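PDB 6WOP: 4-aminobutyrate transaminase, which catalyses the pyridoxal-phosphate-dependent transfer of the amino group of 4-aminobutyrate to 2-oxoglutarate. Local coordinates for residues Ala10-Gln13 with Gln14-Arg18; Phe109-Gly112 with Ala113-Val116; Glu360-Thr363 with Ala364-Lys368. All blocks are in the same frame, centred on the assembly; numbering follows the deposited sequence.

Following the chain from its N terminus, the three contacts come in series; each is local and continuous, and none nests in or crosses another. Contact 1 closes the last turn of helix 4-15 and leads the chain into a loop. Contact 2 turns the chain from strand 104-109, outermost within this chain in one seven-stranded sheet, into helix 112-127. Contact 3 does likewise between strand 356-361 of the other seven-stranded sheet and helix 364-376. Contacts 1 and 2 both touch the second subunit, with nearest atoms about 17 Å apart. Contacts 2 and 3 lie on opposite sides of the chain's centre, their own centres about 32 Å apart.

Contact 1 of 3, residues Ala10-Gln13 with Gln14-Arg18; sequences ARKQ and QATPR
Lys-12 and Thr-16 meet one helical turn apart, their side chains crossing obliquely: CG of Lys-12 lies 3.6 Å from OG1 of Thr-16. What draws them together is the backbone oxygen Lys-12 O, which Thr-16 grips twice. Its hydroxyl OG1 donates to Lys-12 O at 2.7 Å, and its amide N donates to the same Lys-12 O at 3.0 Å. The two donors reach this oxygen from opposite faces of its carbonyl plane, both tilted out of it, so the peptide is held on two sides. Thr-16 can do this because OG1 stands between its backbone N and carbonyl carbon (chi1 67°), turned back toward the helix. Ala-15 N adds a weak bond to Lys-12 O; its main partner is Arg-11 O, 2.9 Å from Ala-15 N. Gln-14 N closes the preceding turn on Ala-10 O at 3.0 Å. The long side chains diverge from these backbone bonds. CG of Lys-12 is anti to its backbone N (chi1 -176°), and the chain bends at its last two torsions, beyond CG, bringing NZ into a weak bond with Asn-9. Arg-11 reaches the second subunit, where it forms salt bridges with Glu-92 and Glu-85. Carbonyls of the last turn are used there too, Gln-13 O by Lys-105 and Ala-15 O by Asn-95 of that subunit. Thr-16 is the first residue to leave helical backbone angles, and its hydroxyl doubles the final i to i-4 bond: a helix C-terminus, here that of an N-terminal helix packed across the subunit interface.

Contact 2 of 3, residues Phe109-Gly112 with Ala113-Val116; sequences FTTG and AEAV. With TAR (D(-)-tartaric acid), chain E.
Glu-114 folds back over the start of its own helix so far that one carboxylate oxygen takes two successive backbone N-H groups. OE1 of Glu-114 accepts from Thr-110 N at 2.7 Å and from Thr-111 N at 3.0 Å, the donors lying on opposite faces of the carboxylate plane. Thr-110 N arrives nearly along the C-O direction, whereas Thr-111 N comes in on the anti side. With Thr-111 at the N-cap, Thr-111 and Glu-114 form a capping box, Glu-114 N returning a bond to Thr-111 OG1 at 3.0 Å; the bond from Thr-110 N is additional to it. The threonine hydroxyl is set for it by a chi1 of 64°, which turns OG1 over the first helical turn; the two side chains cross at about a right angle. Thr-110 instead runs alongside Glu-114, and a water joins its OG1 to Glu-114 OE2. CB of Phe-109 touches Glu-114 OE1 at 3.6 Å, while its ring passes obliquely by Ala-115 and packs on Val-280 of strand 278-283. Regular helix bonding starts at once, Ala-115 N to Thr-111 O and Val-116 N to Gly-112 O, the latter nearly straight at 170°. The first N-H groups of the helix, which have no carbonyl of a preceding turn to bind, face a tartrate, probably from the crystallisation liquor. Arg-142 N and, from the second subunit, Thr-298 N and Tyr-299 N also bind it. Such an anion site at a helix N-terminus on the dimer interface is consistent with the cofactor phosphate site of class-III aminotransferases. Here Gly-112 N donates to tartrate O1 at 2.9 Å. The tartrate hydroxyl oxygen O2 accepts from Ala-113 N, also at 2.9 Å.

Contact 3 of 3, residues Glu360-Thr363 with Ala364-Lys368; sequences ELET and AEQAK
The side-chain amide of Gln-366 has Thr-363 over one face, with Thr-363 CB 4.0 Å from Gln-366 CD. Leu-361 lies toward the other side, its CD2 resting 3.8 Å from Gln-366 CB rather than on the amide itself. The oxygen end is pressed against Glu-362, whose CB is 3.2 Å from Gln-366 OE1. Thr-363 N also reaches this oxygen, from above the amide plane, in a weak bond of 3.3 Å. At the other end of the group, NE2 bonds weakly to Asp-345 O. Extended beyond CG, the glutamine thus lies back across the turn. Glu-365 meets a methyl: CB of Glu-365 is 3.4 Å from Thr-363 CG2, though the placing of the carboxylate against it is doubtful. That methyl is anti to the backbone N of Thr-363 while OG1 sits beside it (chi1 -82°), and the hydroxyl makes no capping bond. The first turn is closed by Ala-367 N donating to Thr-363 O at 3.1 Å. Leu-361 CD1 packs on Ala-367 CB, and Leu-361 also touches Ile-391 of strand 390-393. This is a strand-to-helix turn, from strand 356-361 into helix 364-376, with Thr-363 at the N-cap and Gln-366 folded back to it from the first turn.

Contact 1 of 3, residues Ala10-Gln13 with Gln14-Arg18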
# COMPACT_ATOMS: atom_id res chain seq x y z
N ALA A 10 27.10 28.54 12.88
CA ALA A 10 28.06 27.61 12.26
C ALA A 10 28.06 26.26 13.00
O ALA A 10 28.13 25.20 12.37
CB ALA A 10 29.48 28.21 12.26
N ARG A 11 28.02 26.27 14.32
CA ARG A 11 27.97 25.00 15.04
C ARG A 11 26.71 24.23 14.68
O ARG A 11 26.74 23.00 14.49
CB ARG A 11 27.99 25.23 16.56
CG ARG A 11 29.43 25.52 17.04
CD ARG A 11 29.38 26.07 18.50
NE ARG A 11 28.72 25.11 19.40
CZ ARG A 11 28.22 25.44 20.59
NH1 ARG A 11 28.29 26.70 21.05
NH2 ARG A 11 27.69 24.52 21.35
N LYS A 12 25.58 24.94 14.60
CA LYS A 12 24.32 24.28 14.22
C LYS A 12 24.46 23.55 12.91
O LYS A 12 24.02 22.40 12.76
CB LYS A 12 23.20 25.30 14.12
CG LYS A 12 21.81 24.66 13.83
CD LYS A 12 20.75 25.78 13.73
CE LYS A 12 20.34 25.96 12.28
NZ LYS A 12 20.39 27.39 11.91
N GLN A 13 25.01 24.22 11.92
CA GLN A 13 25.08 23.61 10.60
C GLN A 13 26.05 22.45 10.61
O GLN A 13 25.86 21.47 9.90
CB GLN A 13 25.49 24.67 9.60
CG GLN A 13 24.40 25.71 9.44
CD GLN A 13 24.92 27.07 9.00
OE1 GLN A 13 26.10 27.22 8.62
NE2 GLN A 13 24.05 28.08 9.06
N GLN A 14 27.15 22.57 11.35
CA GLN A 14 28.10 21.46 11.42
C GLN A 14 27.50 20.26 12.14
O GLN A 14 27.83 19.13 11.80
CB GLN A 14 29.39 21.92 12.13
CG GLN A 14 30.53 20.90 12.09
CD GLN A 14 30.38 19.76 13.11
OE1 GLN A 14 29.72 19.90 14.16
NE2 GLN A 14 31.03 18.62 12.82
N ALA A 15 26.67 20.46 13.18
CA ALA A 15 26.27 19.33 14.03
C ALA A 15 24.90 18.72 13.69
O ALA A 15 24.63 17.60 14.14
CB ALA A 15 26.27 19.76 15.51
N THR A 16 24.03 19.42 12.96
CA THR A 16 22.67 18.95 12.79
C THR A 16 22.30 18.98 11.31
O THR A 16 22.91 19.73 10.54
CB THR A 16 21.69 19.83 13.60
OG1 THR A 16 21.69 21.13 12.99
CG2 THR A 16 22.11 19.92 15.12
N PRO A 17 21.32 18.15 10.88
CA PRO A 17 20.94 18.11 9.47
C PRO A 17 20.24 19.37 9.00
O PRO A 17 19.50 20.02 9.73
CB PRO A 17 20.00 16.90 9.38
CG PRO A 17 19.65 16.56 10.73
CD PRO A 17 20.66 17.09 11.66
N ARG A 18 20.39 19.63 7.70
CA ARG A 18 19.67 20.76 7.12
C ARG A 18 18.17 20.53 7.08
O ARG A 18 17.43 21.51 6.88
CB ARG A 18 20.20 21.05 5.72
CG ARG A 18 19.63 20.13 4.70
CD ARG A 18 20.38 20.28 3.37
NE ARG A 18 19.95 19.16 2.55
CZ ARG A 18 19.28 19.25 1.42
NH1 ARG A 18 19.02 20.45 0.90
NH2 ARG A 18 18.94 18.13 0.78

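Contact 2 of 3, residues Phe109-Gly112 with Ala113-Val116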
# COMPACT_ATOMS: atom_id res chain seq x y z
N PHE A 109 -1.32 10.38 24.95
CA PHE A 109 -0.09 9.94 24.31
C PHE A 109 0.93 11.06 24.47
O PHE A 109 0.85 11.79 25.48
CB PHE A 109 -0.41 9.60 22.84
CG PHE A 109 -1.51 8.62 22.77
CD1 PHE A 109 -1.25 7.27 23.06
CD2 PHE A 109 -2.80 9.01 22.51
CE1 PHE A 109 -2.28 6.32 23.03
CE2 PHE A 109 -3.84 8.05 22.51
CZ PHE A 109 -3.55 6.74 22.80
N THR A 110 1.86 11.19 23.53
CA THR A 110 2.89 12.23 23.69
C THR A 110 2.79 13.33 22.65
O THR A 110 2.85 14.51 23.02
CB THR A 110 4.28 11.63 23.67
OG1 THR A 110 4.33 10.53 24.60
CG2 THR A 110 5.35 12.68 24.12
N THR A 111 2.69 12.99 21.36
CA THR A 111 2.72 14.03 20.33
C THR A 111 1.37 14.26 19.66
O THR A 111 0.46 13.40 19.70
CB THR A 111 3.74 13.66 19.24
OG1 THR A 111 3.27 12.46 18.61
CG2 THR A 111 5.17 13.40 19.83
N GLY A 112 1.25 15.40 18.99
CA GLY A 112 0.04 15.66 18.21
C GLY A 112 -0.17 14.59 17.14
O GLY A 112 -1.28 14.09 16.98
N ALA A 113 0.89 14.19 16.46
CA ALA A 113 0.77 13.13 15.43
C ALA A 113 0.31 11.81 16.04
O ALA A 113 -0.51 11.08 15.44
CB ALA A 113 2.13 12.93 14.72
N GLU A 114 0.83 11.46 17.24
CA GLU A 114 0.36 10.25 17.92
C GLU A 114 -1.11 10.33 18.23
O GLU A 114 -1.82 9.34 18.13
CB GLU A 114 1.13 10.03 19.25
CG GLU A 114 2.21 9.10 19.20
CD GLU A 114 2.96 9.04 20.51
OE1 GLU A 114 2.87 9.95 21.30
OE2 GLU A 114 3.64 8.06 20.74
N ALA A 115 -1.58 11.48 18.70
CA ALA A 115 -3.03 11.59 18.96
C ALA A 115 -3.83 11.33 17.68
O ALA A 115 -4.80 10.54 17.68
CB ALA A 115 -3.36 12.97 19.52
N VAL A 116 -3.43 11.98 16.58
CA VAL A 116 -4.12 11.75 15.29
C VAL A 116 -4.00 10.28 14.88
O VAL A 116 -4.98 9.64 14.46
CB VAL A 116 -3.57 12.68 14.19
CG1 VAL A 116 -4.33 12.37 12.83
CG2 VAL A 116 -3.85 14.15 14.52
O1 TAR E . 3.59 17.02 18.65
O11 TAR E . 5.78 17.13 18.19
C1 TAR E . 4.61 16.79 17.88
C2 TAR E . 4.39 16.02 16.57
O2 TAR E . 3.03 16.12 16.38
C3 TAR E . 5.05 16.76 15.40
O3 TAR E . 4.64 18.11 15.52
C4 TAR E . 4.48 16.19 14.08
O4 TAR E . 4.55 14.98 13.82
O41 TAR E . 3.93 16.99 13.30
O HOH W 1 4.06 8.23 23.50

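Contact 3 of 3, residues Glu360-Thr363 with Ala364-Lys368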
# COMPACT_ATOMS: atom_id res chain seq x y z
N GLU A 360 -4.51 37.35 5.35
CA GLU A 360 -3.92 36.86 4.11
C GLU A 360 -3.54 38.05 3.24
O GLU A 360 -4.31 39.03 3.12
CB GLU A 360 -4.86 35.95 3.31
CG GLU A 360 -4.19 35.40 2.02
CD GLU A 360 -4.90 34.17 1.51
OE1 GLU A 360 -4.75 33.79 0.32
OE2 GLU A 360 -5.65 33.62 2.31
N LEU A 361 -2.36 37.98 2.66
CA LEU A 361 -1.88 39.08 1.83
C LEU A 361 -1.83 38.62 0.39
O LEU A 361 -1.93 37.42 0.10
CB LEU A 361 -0.50 39.56 2.33
CG LEU A 361 -0.40 40.19 3.75
CD1 LEU A 361 -0.33 39.18 4.84
CD2 LEU A 361 0.85 41.01 3.87
N GLU A 362 -1.68 39.58 -0.52
CA GLU A 362 -1.65 39.19 -1.93
C GLU A 362 -0.51 38.23 -2.23
O GLU A 362 -0.68 37.25 -2.96
CB GLU A 362 -1.56 40.42 -2.81
CG GLU A 362 -2.85 40.63 -3.51
CD GLU A 362 -2.97 41.97 -4.12
OE1 GLU A 362 -1.90 42.52 -4.50
OE2 GLU A 362 -4.13 42.46 -4.22
N THR A 363 0.60 38.37 -1.55
CA THR A 363 1.87 37.81 -1.95
C THR A 363 2.67 37.35 -0.74
O THR A 363 2.60 37.99 0.32
CB THR A 363 2.58 38.91 -2.71
OG1 THR A 363 2.09 38.94 -4.06
CG2 THR A 363 4.00 38.80 -2.64
N ALA A 364 3.43 36.26 -0.88
CA ALA A 364 4.30 35.86 0.23
C ALA A 364 5.46 36.83 0.42
O ALA A 364 5.97 36.96 1.53
CB ALA A 364 4.86 34.47 0.03
N GLU A 365 5.91 37.48 -0.65
CA GLU A 365 6.89 38.54 -0.48
C GLU A 365 6.34 39.62 0.43
O GLU A 365 7.07 40.16 1.29
CB GLU A 365 7.30 39.13 -1.83
CG GLU A 365 8.11 38.19 -2.73
CD GLU A 365 7.36 36.93 -3.22
OE1 GLU A 365 6.11 36.94 -3.40
OE2 GLU A 365 8.05 35.91 -3.45
N GLN A 366 5.05 39.94 0.29
CA GLN A 366 4.42 40.90 1.19
C GLN A 366 4.42 40.40 2.62
O GLN A 366 4.75 41.14 3.57
CB GLN A 366 2.99 41.20 0.75
CG GLN A 366 2.92 42.15 -0.46
CD GLN A 366 1.50 42.37 -0.92
OE1 GLN A 366 0.62 41.51 -0.69
NE2 GLN A 366 1.25 43.50 -1.55
N ALA A 367 4.04 39.14 2.81
CA ALA A 367 4.01 38.57 4.17
C ALA A 367 5.40 38.58 4.80
O ALA A 367 5.54 38.86 6.00
CB ALA A 367 3.43 37.16 4.10
N LYS A 368 6.44 38.30 4.01
CA LYS A 368 7.79 38.28 4.56
C LYS A 368 8.27 39.69 4.89
O LYS A 368 9.01 39.88 5.86
CB LYS A 368 8.78 37.64 3.57
CG LYS A 368 8.64 36.17 3.38
CD LYS A 368 8.38 35.50 4.67
CE LYS A 368 9.49 34.50 5.00
NZ LYS A 368 9.13 33.44 6.03